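Local coordinates for amino acid ABC transporter, periplasmic amino acid-binding protein, putative (PDB 4I62) that probably captures L-arginine outside the cell membrane and hands it to an ABC transporter for uptake into the bacterium, at residues A[45-49]-A[178-182]; A[50-54]-A[65-69]; A[128-134]-A[193-199]; A[145-150]-A[169-173]. All blocks are in the same frame, centred on the assembly; numbering follows the deposited sequence.

Contact 1: residues A[45-49]-A[178-182]; sequences LNPDF and PKNGN. With ARG (arginine), chain B.
Asp48 and Asn180 meet across the cleft of the binding protein, and their meeting illustrates how a closed cleft can be fastened by side chains that each bond to the backbone of the other segment. The tight part lies beside the bound arginine. Asn180 ND2 donates to Asp48 O over 2.8 Å at 167°, with the acceptor lying in the amide plane of Asn180. The same ND2 comes 3.7 Å from Phe49 CD1, near the plane of the ring and at its edge. One face of that ring carries the guanidinium group, ARG NE standing 3.4 Å above the plane of Phe49 over its centre. Asn46 holds the two end nitrogens: ARG NH1 donates to Asn46 O over 2.9 Å, and ARG NH2 donates to Asn46 OD1 over 2.9 Å. The side with partly exposed Asp48 and Gly181 is more open, and exposed Lys179, the N-cap residue, leads its amine away from the contact. One bond still closes there, Gly181 N reaching the syn side of Asp48 OD2 over 2.9 Å; Asp48 is modelled in two conformers and the bond is described for one, so it is less certain. The start of helix 180-188 would be expected to suit the negative charge. Around the contact, Phe205 of helix 199-208 touches both Asp48 and Asn180, Val201 packs on Phe49, and Phe197 of strand 194-198 rests against Asn180, while Leu45 ends strand 40-45 of the facing lobe.

Contact 2: residues A[50-54]-A[65-69]; sequences APFEY and VGSDI
The Tyr54 ring takes Val65 over one face, in a CH-pi contact with Val65 CG2 3.7 Å from the centroid of the Tyr54 ring and displaced toward the rim. The torsions explain it: Tyr54 CG (chi1 59°) and Val65 CG2 both sit between the backbone N and the carbonyl carbon of their own residues. In the plane of the tyrosine, Pro51 O lies at the edge. The Phe52 ring has Pro51 CG over one face, while at its edge Asp68 OD1 comes within 4.0 Å of Phe52 CD1; Tyr126 and Tyr227 meet this ring edge-to-face. The backbones pair as well. Tyr54 and Val65 form an antiparallel hydrogen-bonded pair, Tyr54 N to Val65 O and Val65 N to Tyr54 O both 2.9 Å. Toward helix 67-79 the bonding changes character: Ser67 N donates to Pro51 O over 3.0 Å, and Asp68 N donates to Phe52 O over 2.9 Å. Gly66, the N-cap, has no side chain, and its CA comes 3.4 Å from Phe52 O. Ile69 CD1 packs on Glu53 CB. The bent chain of Glu53 (chi2 -86°) carries its carboxylate to Asp68, Glu53 OE1 lying 2.5 Å from Asp68 OD2, with the two planes 29° apart. Asp68 OD2 accepts from Gly108 N, and Glu53 OE2 accepts from the guanidinium of the ligand. So short a separation is most easily understood if a proton sits on or between the acids; the pair would then carry fewer than two negative charges beside the arginine, which would let Asp68 position the ligand-binding Glu53 from the second shell.

Contact 3: residues A[128-134]-A[193-199]; sequences AKNKLIV and DAVIFEE. With ARG (arginine), chain B.
Backbone bonds come first in joining Lys131 to Phe197 and Ile133 to Val195, the two antiparallel hydrogen-bonded pairs of strands 126-135 and 194-198. Each pair exchanges both N-H groups, as in Lys131 N to Phe197 O at 2.9 Å and Val195 N to Ile133 O at 3.0 Å. Past the strand end, Glu199 N reaches Lys129 O over 2.8 Å. Apolar packing occupies both faces. On one, Leu132 CD2 touches Ile196 CG1 at 3.7 Å; on the other, Ile133 CG2 lies 3.8 Å from Phe197 CD2, and the aromatic ring has Val195 CG1 over a face. Water mediates the charged edge. Lys131 and Glu199 run side by side, yet Lys131 NZ stays 4.4 Å from Glu199 OE2, and one water spans the gap; a second links Lys129 N to Glu199 OE1. Ligand binding falls to Glu198, whose OE1 accepts from ARG N over 2.9 Å, with a weak bond to OE2; Tyr227 OH steadies OE1. An acid receiving the ligand's alpha-amino group, here at a strand end, is as in other amino acid-binding proteins of the periplasmic binding protein type II fold.

Contact 4: residues A[145-150]-A[169-173]; sequences VNDLAQ and LQNSS
Leu148 and Leu169 turn toward each other through similar first torsions, chi1 -61° and -53°, which put each CG opposite its own carbonyl carbon and next to the backbone N. From there Leu169 CD2 reaches Leu148 CD1 at 4.0 Å and Val145 CG1 at 3.7 Å, so a single methyl group is shared by two residues of the 3-10 segment 145-148. Ser172 follows the same rule on a smaller scale: with chi1 -55° its hydroxyl swings to the end of that segment and Ser172 OG donates to Leu148 O over 2.7 Å. The approach is from above the carbonyl plane and not along a lone pair. Next to it a backbone bond ties the loops, Gln150 N to Asn171 O at 2.7 Å. Asn171 O is offered there at the third position of the type I turn from Leu169 to Ser172, which Ser172 N closes on Leu169 O over 3.0 Å. Outward from these bonds, Ala149 CB rests 4.2 Å from Asn171 CB, and the side chains of Gln150 and Asn171 run alongside each other at the exposed outer side. The contact therefore joins the loop entering strand 152-156 to the loop between helix 160-168 and strand 173-177. Val153 of strand 152-156 touches both leucines, Ser173 makes backbone hydrogen bonds with Lys151 and Val153, and Leu217 and Tyr142 press on Leu148.

How the contacts relate
Contacts 1, 2 and 3 each place pocket residues against the bound arginine, whereas contact 4 lies at the far end of one lobe. Contacts 1 and 2, with centres 11 Å apart, meet where Asn46 O lies 3.3 Å from Glu53 CG, and together they serve the guanidinium end. Contact 3 handles the amino end and joins contact 1 through Asn180 OD1 and Phe197 CE1, 3.3 Å apart, and through Phe49 CZ and Glu198 OE1, 3.5 Å apart. Contact 4 touches contact 3, Leu132 CD1 lying 4.0 Å from Leu148 CD2, but its nearest atoms remain about 13 Å from those of contact 1 and about 21 Å from those of contact 2.

Contact 1: residues A[45-49]-A[178-182]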
loop_
_atom_site.group_PDB
_atom_site.type_symbol
_atom_site.label_atom_id
_atom_site.label_comp_id
_atom_site.label_asym_id
_atom_site.label_seq_id
_atom_site.Cartn_x
_atom_site.Cartn_y
_atom_site.Cartn_z
ATOM N N LEU A 45 2.995 8.435 -4.401
ATOM C CA LEU A 45 3.077 7.070 -3.912
ATOM C C LEU A 45 4.326 6.896 -3.036
ATOM O O LEU A 45 5.270 7.686 -3.115
ATOM C CB LEU A 45 3.058 6.042 -5.042
ATOM C CG LEU A 45 4.319 5.893 -5.887
ATOM C CD1 LEU A 45 4.109 4.797 -6.901
ATOM C CD2 LEU A 45 4.875 7.144 -6.556
ATOM N N ASN A 46 4.326 5.837 -2.233
ATOM C CA ASN A 46 5.472 5.484 -1.400
ATOM C C ASN A 46 6.000 4.121 -1.847
ATOM O O ASN A 46 5.375 3.087 -1.545
ATOM C CB ASN A 46 5.033 5.435 0.055
ATOM C CG ASN A 46 6.114 4.853 0.939
ATOM O OD1 ASN A 46 5.907 3.832 1.627
ATOM N ND2 ASN A 46 7.297 5.445 0.869
ATOM N N PRO A 47 7.139 4.093 -2.573
ATOM C CA PRO A 47 7.574 2.851 -3.242
ATOM C C PRO A 47 8.371 1.864 -2.345
ATOM O O PRO A 47 9.517 1.512 -2.625
ATOM C CB PRO A 47 8.438 3.371 -4.390
ATOM C CG PRO A 47 9.071 4.605 -3.822
ATOM C CD PRO A 47 7.959 5.243 -3.005
ATOM N N ASP A 48 7.735 1.382 -1.286
ATOM C CA ASP A 48 8.286 0.421 -0.360
ATOM C C ASP A 48 7.138 -0.534 0.027
ATOM O O ASP A 48 6.874 -0.656 1.225
ATOM C CB ASP A 48 8.755 1.205 0.861
ATOM C CG ASP A 48 9.577 0.376 1.826
ATOM O OD1 ASP A 48 9.857 -0.804 1.525
ATOM O OD2 ASP A 48 9.957 0.919 2.881
ATOM N N PHE A 49 6.459 -1.126 -0.957
ATOM C CA PHE A 49 5.160 -1.755 -0.745
ATOM C C PHE A 49 4.889 -2.763 -1.873
ATOM O O PHE A 49 3.838 -2.731 -2.521
ATOM C CB PHE A 49 4.075 -0.655 -0.650
ATOM C CG PHE A 49 2.830 -1.051 0.092
ATOM C CD1 PHE A 49 2.876 -1.272 1.447
ATOM C CD2 PHE A 49 1.599 -1.175 -0.554
ATOM C CE1 PHE A 49 1.715 -1.592 2.153
ATOM C CE2 PHE A 49 0.452 -1.483 0.132
ATOM C CZ PHE A 49 0.497 -1.701 1.501
ATOM N N PRO A 178 8.036 5.786 9.690
ATOM C CA PRO A 178 7.706 6.230 8.334
ATOM C C PRO A 178 7.970 5.175 7.282
ATOM O O PRO A 178 7.161 5.077 6.366
ATOM C CB PRO A 178 8.608 7.459 8.123
ATOM C CG PRO A 178 8.764 8.009 9.478
ATOM C CD PRO A 178 8.789 6.822 10.423
ATOM N N LYS A 179 9.069 4.416 7.385
ATOM C CA LYS A 179 9.486 3.534 6.299
ATOM C C LYS A 179 9.236 2.063 6.588
ATOM O O LYS A 179 9.656 1.555 7.647
ATOM C CB LYS A 179 10.978 3.707 6.037
ATOM C CG LYS A 179 11.371 5.102 5.594
ATOM C CD LYS A 179 12.846 5.191 5.190
ATOM C CE LYS A 179 13.203 6.591 4.697
ATOM N NZ LYS A 179 14.645 6.731 4.332
ATOM N N ASN A 180 8.628 1.344 5.644
ATOM C CA ASN A 180 8.403 -0.095 5.838
ATOM C C ASN A 180 9.699 -0.866 5.992
ATOM O O ASN A 180 9.765 -1.836 6.770
ATOM C CB ASN A 180 7.564 -0.663 4.714
ATOM C CG ASN A 180 6.144 -0.147 4.748
ATOM O OD1 ASN A 180 5.554 0.006 5.831
ATOM N ND2 ASN A 180 5.555 0.100 3.578
ATOM N N GLY A 181 10.734 -0.489 5.256
ATOM C CA GLY A 181 12.004 -1.175 5.402
ATOM C C GLY A 181 12.571 -1.059 6.815
ATOM O O GLY A 181 13.265 -1.958 7.316
ATOM N N ASN A 182 12.310 0.057 7.481
ATOM C CA ASN A 182 12.793 0.214 8.834
ATOM C C ASN A 182 11.994 -0.631 9.828
ATOM O O ASN A 182 12.554 -1.093 10.820
ATOM C CB ASN A 182 12.866 1.691 9.211
ATOM C CG ASN A 182 13.991 2.429 8.469
ATOM O OD1 ASN A 182 14.957 1.804 8.017
ATOM N ND2 ASN A 182 13.894 3.746 8.381
HETATM N N ARG B . -3.374 0.202 2.940
HETATM C CA ARG B . -2.757 1.003 4.029
HETATM C C ARG B . -3.367 2.400 4.108
HETATM O O ARG B . -3.983 2.855 3.121
HETATM C CB ARG B . -1.246 1.030 3.900
HETATM C CG ARG B . -0.759 1.540 2.541
HETATM C CD ARG B . 0.728 1.827 2.542
HETATM N NE ARG B . 1.197 2.007 1.180
HETATM C CZ ARG B . 2.435 2.301 0.837
HETATM N NH1 ARG B . 2.746 2.456 -0.446
HETATM N NH2 ARG B . 3.367 2.452 1.776
HETATM O OXT ARG B . -3.166 3.057 5.182
#

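Contact 2: residues A[50-54]-A[65-69]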
loop_
_atom_site.group_PDB
_atom_site.type_symbol
_atom_site.label_atom_id
_atom_site.label_comp_id
_atom_site.label_asym_id
_atom_site.label_seq_id
_atom_site.Cartn_x
_atom_site.Cartn_y
_atom_site.Cartn_z
ATOM N N ALA A 50 5.841 -3.681 -2.097
ATOM C CA ALA A 50 5.648 -4.701 -3.121
ATOM C C ALA A 50 4.441 -5.563 -2.733
ATOM O O ALA A 50 4.286 -5.919 -1.553
ATOM C CB ALA A 50 6.884 -5.576 -3.255
ATOM N N PRO A 51 3.616 -5.966 -3.704
ATOM C CA PRO A 51 3.814 -5.869 -5.165
ATOM C C PRO A 51 3.311 -4.559 -5.797
ATOM O O PRO A 51 3.483 -4.357 -7.011
ATOM C CB PRO A 51 2.968 -7.058 -5.697
ATOM C CG PRO A 51 1.847 -7.147 -4.691
ATOM C CD PRO A 51 2.507 -6.887 -3.368
ATOM N N PHE A 52 2.671 -3.710 -5.004
ATOM C CA PHE A 52 1.967 -2.531 -5.540
ATOM C C PHE A 52 2.928 -1.459 -6.049
ATOM O O PHE A 52 2.786 -0.956 -7.186
ATOM C CB PHE A 52 0.981 -2.016 -4.487
ATOM C CG PHE A 52 -0.032 -3.059 -4.140
ATOM C CD1 PHE A 52 -1.090 -3.310 -5.010
ATOM C CD2 PHE A 52 0.147 -3.890 -3.032
ATOM C CE1 PHE A 52 -1.976 -4.339 -4.763
ATOM C CE2 PHE A 52 -0.739 -4.933 -2.800
ATOM C CZ PHE A 52 -1.791 -5.154 -3.661
ATOM N N GLU A 53 3.918 -1.086 -5.233
ATOM C CA GLU A 53 4.990 -0.174 -5.672
ATOM C C GLU A 53 6.238 -0.482 -4.860
ATOM O O GLU A 53 6.159 -0.618 -3.633
ATOM C CB GLU A 53 4.598 1.300 -5.541
ATOM C CG GLU A 53 3.994 1.684 -4.191
ATOM C CD GLU A 53 2.507 1.452 -4.101
ATOM O OE1 GLU A 53 1.879 1.574 -5.205
ATOM O OE2 GLU A 53 1.941 1.202 -3.001
ATOM N N TYR A 54 7.379 -0.547 -5.531
ATOM C CA TYR A 54 8.620 -0.883 -4.849
ATOM C C TYR A 54 9.765 -0.443 -5.740
ATOM O O TYR A 54 9.588 -0.077 -6.907
ATOM C CB TYR A 54 8.674 -2.383 -4.513
ATOM C CG TYR A 54 8.585 -3.343 -5.697
ATOM C CD1 TYR A 54 7.335 -3.678 -6.233
ATOM C CD2 TYR A 54 9.731 -3.940 -6.249
ATOM C CE1 TYR A 54 7.224 -4.578 -7.258
ATOM C CE2 TYR A 54 9.618 -4.823 -7.310
ATOM C CZ TYR A 54 8.372 -5.140 -7.804
ATOM O OH TYR A 54 8.232 -6.026 -8.853
ATOM N N VAL A 65 8.688 0.482 -9.647
ATOM C CA VAL A 65 7.894 -0.434 -10.444
ATOM C C VAL A 65 6.779 -1.008 -9.575
ATOM O O VAL A 65 6.786 -0.840 -8.357
ATOM C CB VAL A 65 8.768 -1.599 -10.988
ATOM C CG1 VAL A 65 9.878 -1.085 -11.890
ATOM C CG2 VAL A 65 9.346 -2.404 -9.861
ATOM N N GLY A 66 5.833 -1.691 -10.206
ATOM C CA GLY A 66 4.817 -2.450 -9.492
ATOM C C GLY A 66 3.438 -2.343 -10.128
ATOM O O GLY A 66 3.225 -1.581 -11.097
ATOM N N SER A 67 2.472 -3.084 -9.581
ATOM C CA SER A 67 1.162 -3.107 -10.209
ATOM C C SER A 67 0.460 -1.755 -10.175
ATOM O O SER A 67 -0.310 -1.446 -11.091
ATOM C CB SER A 67 0.286 -4.180 -9.576
ATOM O OG SER A 67 0.109 -3.967 -8.192
ATOM N N ASP A 68 0.705 -0.930 -9.151
ATOM C CA ASP A 68 0.093 0.387 -9.101
ATOM C C ASP A 68 0.739 1.307 -10.145
ATOM O O ASP A 68 0.095 2.239 -10.631
ATOM C CB ASP A 68 0.282 1.050 -7.718
ATOM C CG ASP A 68 -0.770 0.657 -6.687
ATOM O OD1 ASP A 68 -1.789 0.044 -7.045
ATOM O OD2 ASP A 68 -0.576 1.045 -5.499
ATOM N N ILE A 69 2.014 1.078 -10.479
ATOM C CA ILE A 69 2.664 1.862 -11.528
ATOM C C ILE A 69 2.013 1.495 -12.873
ATOM O O ILE A 69 1.747 2.369 -13.710
ATOM C CB ILE A 69 4.195 1.617 -11.578
ATOM C CG1 ILE A 69 4.918 2.276 -10.416
ATOM C CG2 ILE A 69 4.785 2.148 -12.880
ATOM C CD1 ILE A 69 4.548 1.854 -9.032
#

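Contact 3: residues A[128-134]-A[193-199]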
loop_
_atom_site.group_PDB
_atom_site.type_symbol
_atom_site.label_atom_id
_atom_site.label_comp_id
_atom_site.label_asym_id
_atom_site.label_seq_id
_atom_site.Cartn_x
_atom_site.Cartn_y
_atom_site.Cartn_z
ATOM N N ALA A 128 -7.942 -6.703 0.697
ATOM C CA ALA A 128 -6.870 -7.318 1.483
ATOM C C ALA A 128 -7.310 -7.683 2.895
ATOM O O ALA A 128 -8.263 -7.095 3.402
ATOM C CB ALA A 128 -5.661 -6.367 1.556
ATOM N N LYS A 129 -6.679 -8.713 3.467
ATOM C CA LYS A 129 -6.745 -9.003 4.910
ATOM C C LYS A 129 -5.453 -8.526 5.577
ATOM O O LYS A 129 -4.382 -8.519 4.976
ATOM C CB LYS A 129 -6.936 -10.507 5.204
ATOM C CG LYS A 129 -8.262 -11.087 4.709
ATOM C CD LYS A 129 -8.372 -12.561 5.044
ATOM C CE LYS A 129 -9.746 -13.122 4.680
ATOM N NZ LYS A 129 -9.826 -14.585 4.959
ATOM N N ASN A 130 -5.545 -8.167 6.853
ATOM C CA ASN A 130 -4.377 -7.836 7.654
ATOM C C ASN A 130 -3.749 -9.060 8.297
ATOM O O ASN A 130 -4.456 -9.954 8.761
ATOM C CB ASN A 130 -4.760 -6.800 8.707
ATOM C CG ASN A 130 -5.017 -5.460 8.060
ATOM O OD1 ASN A 130 -4.097 -4.811 7.623
ATOM N ND2 ASN A 130 -6.298 -5.114 7.867
ATOM N N LYS A 131 -2.423 -9.090 8.328
ATOM C CA LYS A 131 -1.642 -10.179 8.899
ATOM C C LYS A 131 -0.525 -9.616 9.757
ATOM O O LYS A 131 -0.302 -8.392 9.766
ATOM C CB LYS A 131 -1.031 -11.057 7.802
ATOM C CG LYS A 131 -2.021 -11.647 6.842
ATOM C CD LYS A 131 -2.828 -12.698 7.521
ATOM C CE LYS A 131 -3.419 -13.631 6.498
ATOM N NZ LYS A 131 -3.850 -14.882 7.182
ATOM N N LEU A 132 0.161 -10.513 10.482
ATOM C CA LEU A 132 1.419 -10.155 11.153
ATOM C C LEU A 132 2.562 -10.845 10.481
ATOM O O LEU A 132 2.497 -12.061 10.202
ATOM C CB LEU A 132 1.511 -10.622 12.584
ATOM C CG LEU A 132 0.521 -10.101 13.593
ATOM C CD1 LEU A 132 0.954 -10.783 14.943
ATOM C CD2 LEU A 132 0.550 -8.586 13.717
ATOM N N ILE A 133 3.637 -10.098 10.280
ATOM C CA ILE A 133 4.931 -10.694 9.995
ATOM C C ILE A 133 5.765 -10.696 11.281
ATOM O O ILE A 133 5.747 -9.729 12.055
ATOM C CB ILE A 133 5.640 -9.993 8.789
ATOM C CG1 ILE A 133 6.911 -10.739 8.363
ATOM C CG2 ILE A 133 5.901 -8.532 9.041
ATOM C CD1 ILE A 133 7.458 -10.229 7.019
ATOM N N VAL A 134 6.424 -11.839 11.521
ATOM C CA VAL A 134 7.171 -12.090 12.740
ATOM C C VAL A 134 8.464 -12.828 12.387
ATOM O O VAL A 134 8.626 -13.337 11.281
ATOM C CB VAL A 134 6.319 -12.953 13.736
ATOM C CG1 VAL A 134 5.100 -12.161 14.183
ATOM C CG2 VAL A 134 5.902 -14.296 13.129
ATOM N N ASP A 193 8.362 -7.199 18.144
ATOM C CA ASP A 193 7.987 -8.591 18.089
ATOM C C ASP A 193 7.168 -8.954 16.852
ATOM O O ASP A 193 7.132 -10.108 16.454
ATOM C CB ASP A 193 7.163 -8.901 19.339
ATOM C CG ASP A 193 7.971 -8.765 20.567
ATOM O OD1 ASP A 193 8.997 -9.499 20.644
ATOM O OD2 ASP A 193 7.639 -7.945 21.462
ATOM N N ALA A 194 6.488 -7.966 16.263
ATOM C CA ALA A 194 5.578 -8.230 15.142
ATOM C C ALA A 194 5.338 -6.929 14.423
ATOM O O ALA A 194 5.399 -5.848 15.043
ATOM C CB ALA A 194 4.246 -8.783 15.634
ATOM N N VAL A 195 5.049 -7.016 13.129
ATOM C CA VAL A 195 4.626 -5.866 12.336
ATOM C C VAL A 195 3.329 -6.221 11.633
ATOM O O VAL A 195 3.178 -7.329 11.093
ATOM C CB VAL A 195 5.711 -5.464 11.300
ATOM C CG1 VAL A 195 5.228 -4.320 10.414
ATOM C CG2 VAL A 195 6.997 -5.097 12.010
ATOM N N ILE A 196 2.370 -5.292 11.624
ATOM C CA ILE A 196 1.101 -5.494 10.940
ATOM C C ILE A 196 1.206 -5.046 9.495
ATOM O O ILE A 196 1.499 -3.860 9.232
ATOM C CB ILE A 196 -0.062 -4.723 11.623
ATOM C CG1 ILE A 196 -0.095 -4.945 13.134
ATOM C CG2 ILE A 196 -1.387 -5.059 10.965
ATOM C CD1 ILE A 196 -1.149 -4.122 13.843
ATOM N N PHE A 197 0.947 -5.940 8.540
ATOM C CA PHE A 197 0.900 -5.587 7.131
ATOM C C PHE A 197 -0.242 -6.341 6.461
ATOM O O PHE A 197 -0.564 -7.477 6.824
ATOM C CB PHE A 197 2.177 -6.011 6.360
ATOM C CG PHE A 197 3.396 -5.156 6.559
ATOM C CD1 PHE A 197 3.372 -3.788 6.483
ATOM C CD2 PHE A 197 4.617 -5.762 6.818
ATOM C CE1 PHE A 197 4.554 -3.021 6.675
ATOM C CE2 PHE A 197 5.780 -5.017 6.960
ATOM C CZ PHE A 197 5.754 -3.656 6.879
ATOM N N GLU A 198 -0.803 -5.725 5.422
ATOM C CA GLU A 198 -1.753 -6.432 4.565
ATOM C C GLU A 198 -1.078 -7.646 3.910
ATOM O O GLU A 198 0.115 -7.606 3.571
ATOM C CB GLU A 198 -2.342 -5.457 3.547
ATOM C CG GLU A 198 -3.344 -4.514 4.257
ATOM C CD GLU A 198 -3.433 -3.076 3.734
ATOM O OE1 GLU A 198 -2.461 -2.561 3.126
ATOM O OE2 GLU A 198 -4.458 -2.427 4.019
ATOM N N GLU A 199 -1.852 -8.702 3.725
ATOM C CA GLU A 199 -1.346 -10.014 3.367
ATOM C C GLU A 199 -0.341 -10.042 2.194
ATOM O O GLU A 199 0.721 -10.650 2.333
ATOM C CB GLU A 199 -2.510 -10.984 3.127
ATOM C CG GLU A 199 -2.035 -12.402 2.841
ATOM C CD GLU A 199 -3.160 -13.433 2.840
ATOM O OE1 GLU A 199 -4.348 -13.052 2.733
ATOM O OE2 GLU A 199 -2.863 -14.658 2.859
HETATM N N ARG B . -3.374 0.202 2.940
HETATM C CA ARG B . -2.757 1.003 4.029
HETATM C C ARG B . -3.367 2.400 4.108
HETATM O O ARG B . -3.983 2.855 3.121
HETATM C CB ARG B . -1.246 1.030 3.900
HETATM C CG ARG B . -0.759 1.540 2.541
HETATM C CD ARG B . 0.728 1.827 2.542
HETATM N NE ARG B . 1.197 2.007 1.180
HETATM C CZ ARG B . 2.435 2.301 0.837
HETATM N NH1 ARG B . 2.746 2.456 -0.446
HETATM N NH2 ARG B . 3.367 2.452 1.776
HETATM O OXT ARG B . -3.166 3.057 5.182
HETATM O O HOH W 1 -5.690 -10.871 1.627
HETATM O O HOH W 2 -4.705 -15.945 4.617
#

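Contact 4: residues A[145-150]-A[169-173]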
loop_
_atom_site.group_PDB
_atom_site.type_symbol
_atom_site.label_atom_id
_atom_site.label_comp_id
_atom_site.label_asym_id
_atom_site.label_seq_id
_atom_site.Cartn_x
_atom_site.Cartn_y
_atom_site.Cartn_z
ATOM N N VAL A 145 -5.041 -11.605 18.916
ATOM C CA VAL A 145 -4.736 -10.303 19.461
ATOM C C VAL A 145 -4.369 -10.382 20.950
ATOM O O VAL A 145 -3.467 -9.631 21.378
ATOM C CB VAL A 145 -5.908 -9.340 19.151
ATOM C CG1 VAL A 145 -5.941 -8.139 20.091
ATOM C CG2 VAL A 145 -5.825 -8.896 17.692
ATOM N N ASN A 146 -4.982 -11.277 21.718
ATOM C CA ASN A 146 -4.610 -11.352 23.117
ATOM C C ASN A 146 -3.134 -11.690 23.329
ATOM O O ASN A 146 -2.538 -11.279 24.336
ATOM C CB ASN A 146 -5.468 -12.388 23.839
ATOM C CG ASN A 146 -5.265 -12.339 25.311
ATOM O OD1 ASN A 146 -5.640 -11.362 25.966
ATOM N ND2 ASN A 146 -4.701 -13.406 25.862
ATOM N N ASP A 147 -2.552 -12.432 22.388
ATOM C CA ASP A 147 -1.141 -12.808 22.483
ATOM C C ASP A 147 -0.180 -11.634 22.303
ATOM O O ASP A 147 1.032 -11.773 22.560
ATOM C CB ASP A 147 -0.803 -13.890 21.451
ATOM C CG ASP A 147 -1.571 -15.153 21.676
ATOM O OD1 ASP A 147 -1.748 -15.560 22.847
ATOM O OD2 ASP A 147 -2.045 -15.738 20.679
ATOM N N LEU A 148 -0.678 -10.491 21.860
ATOM C CA LEU A 148 0.151 -9.307 21.702
ATOM C C LEU A 148 0.281 -8.500 22.992
ATOM O O LEU A 148 1.026 -7.484 23.003
ATOM C CB LEU A 148 -0.375 -8.450 20.548
ATOM C CG LEU A 148 -0.364 -9.145 19.197
ATOM C CD1 LEU A 148 -1.061 -8.294 18.164
ATOM C CD2 LEU A 148 1.069 -9.452 18.753
ATOM N N ALA A 149 -0.421 -8.887 24.050
ATOM C CA ALA A 149 -0.270 -8.197 25.320
ATOM C C ALA A 149 1.195 -8.190 25.774
ATOM O O ALA A 149 1.873 -9.217 25.761
ATOM C CB ALA A 149 -1.148 -8.850 26.359
ATOM N N GLN A 150 1.650 -7.005 26.192
ATOM C CA GLN A 150 3.014 -6.823 26.707
ATOM C C GLN A 150 4.088 -7.012 25.627
ATOM O O GLN A 150 5.276 -7.187 25.957
ATOM C CB GLN A 150 3.296 -7.726 27.928
ATOM C CG GLN A 150 2.529 -7.340 29.189
ATOM C CD GLN A 150 1.094 -7.834 29.223
ATOM O OE1 GLN A 150 0.838 -9.030 29.098
ATOM N NE2 GLN A 150 0.151 -6.916 29.417
ATOM N N LEU A 169 -4.748 -2.332 20.642
ATOM C CA LEU A 169 -3.615 -2.903 21.368
ATOM C C LEU A 169 -3.133 -2.046 22.547
ATOM O O LEU A 169 -1.938 -1.739 22.659
ATOM C CB LEU A 169 -2.475 -3.234 20.385
ATOM C CG LEU A 169 -2.873 -4.116 19.193
ATOM C CD1 LEU A 169 -1.652 -4.326 18.277
ATOM C CD2 LEU A 169 -3.486 -5.449 19.618
ATOM N N GLN A 170 -4.053 -1.688 23.433
ATOM C CA GLN A 170 -3.720 -0.883 24.614
ATOM C C GLN A 170 -2.728 -1.537 25.570
ATOM O O GLN A 170 -2.117 -0.837 26.377
ATOM C CB GLN A 170 -4.982 -0.494 25.389
ATOM C CG GLN A 170 -5.778 0.642 24.756
ATOM C CD GLN A 170 -6.577 0.198 23.547
ATOM O OE1 GLN A 170 -6.774 -0.993 23.300
ATOM N NE2 GLN A 170 -7.027 1.158 22.762
ATOM N N ASN A 171 -2.586 -2.856 25.502
ATOM C CA ASN A 171 -1.663 -3.559 26.379
ATOM C C ASN A 171 -0.315 -3.830 25.724
ATOM O O ASN A 171 0.497 -4.573 26.276
ATOM C CB ASN A 171 -2.264 -4.881 26.879
ATOM C CG ASN A 171 -3.468 -4.692 27.763
ATOM O OD1 ASN A 171 -3.562 -3.717 28.500
ATOM N ND2 ASN A 171 -4.393 -5.646 27.709
ATOM N N SER A 172 -0.099 -3.233 24.555
ATOM C CA SER A 172 1.136 -3.414 23.797
ATOM C C SER A 172 1.920 -2.104 23.734
ATOM O O SER A 172 1.340 -1.025 23.859
ATOM C CB SER A 172 0.825 -3.862 22.353
ATOM O OG SER A 172 0.014 -5.042 22.306
ATOM N N SER A 173 3.220 -2.208 23.449
ATOM C CA SER A 173 4.046 -1.041 23.123
ATOM C C SER A 173 4.050 -0.845 21.615
ATOM O O SER A 173 4.403 -1.753 20.861
ATOM C CB SER A 173 5.473 -1.251 23.623
ATOM O OG SER A 173 5.513 -1.305 25.032
#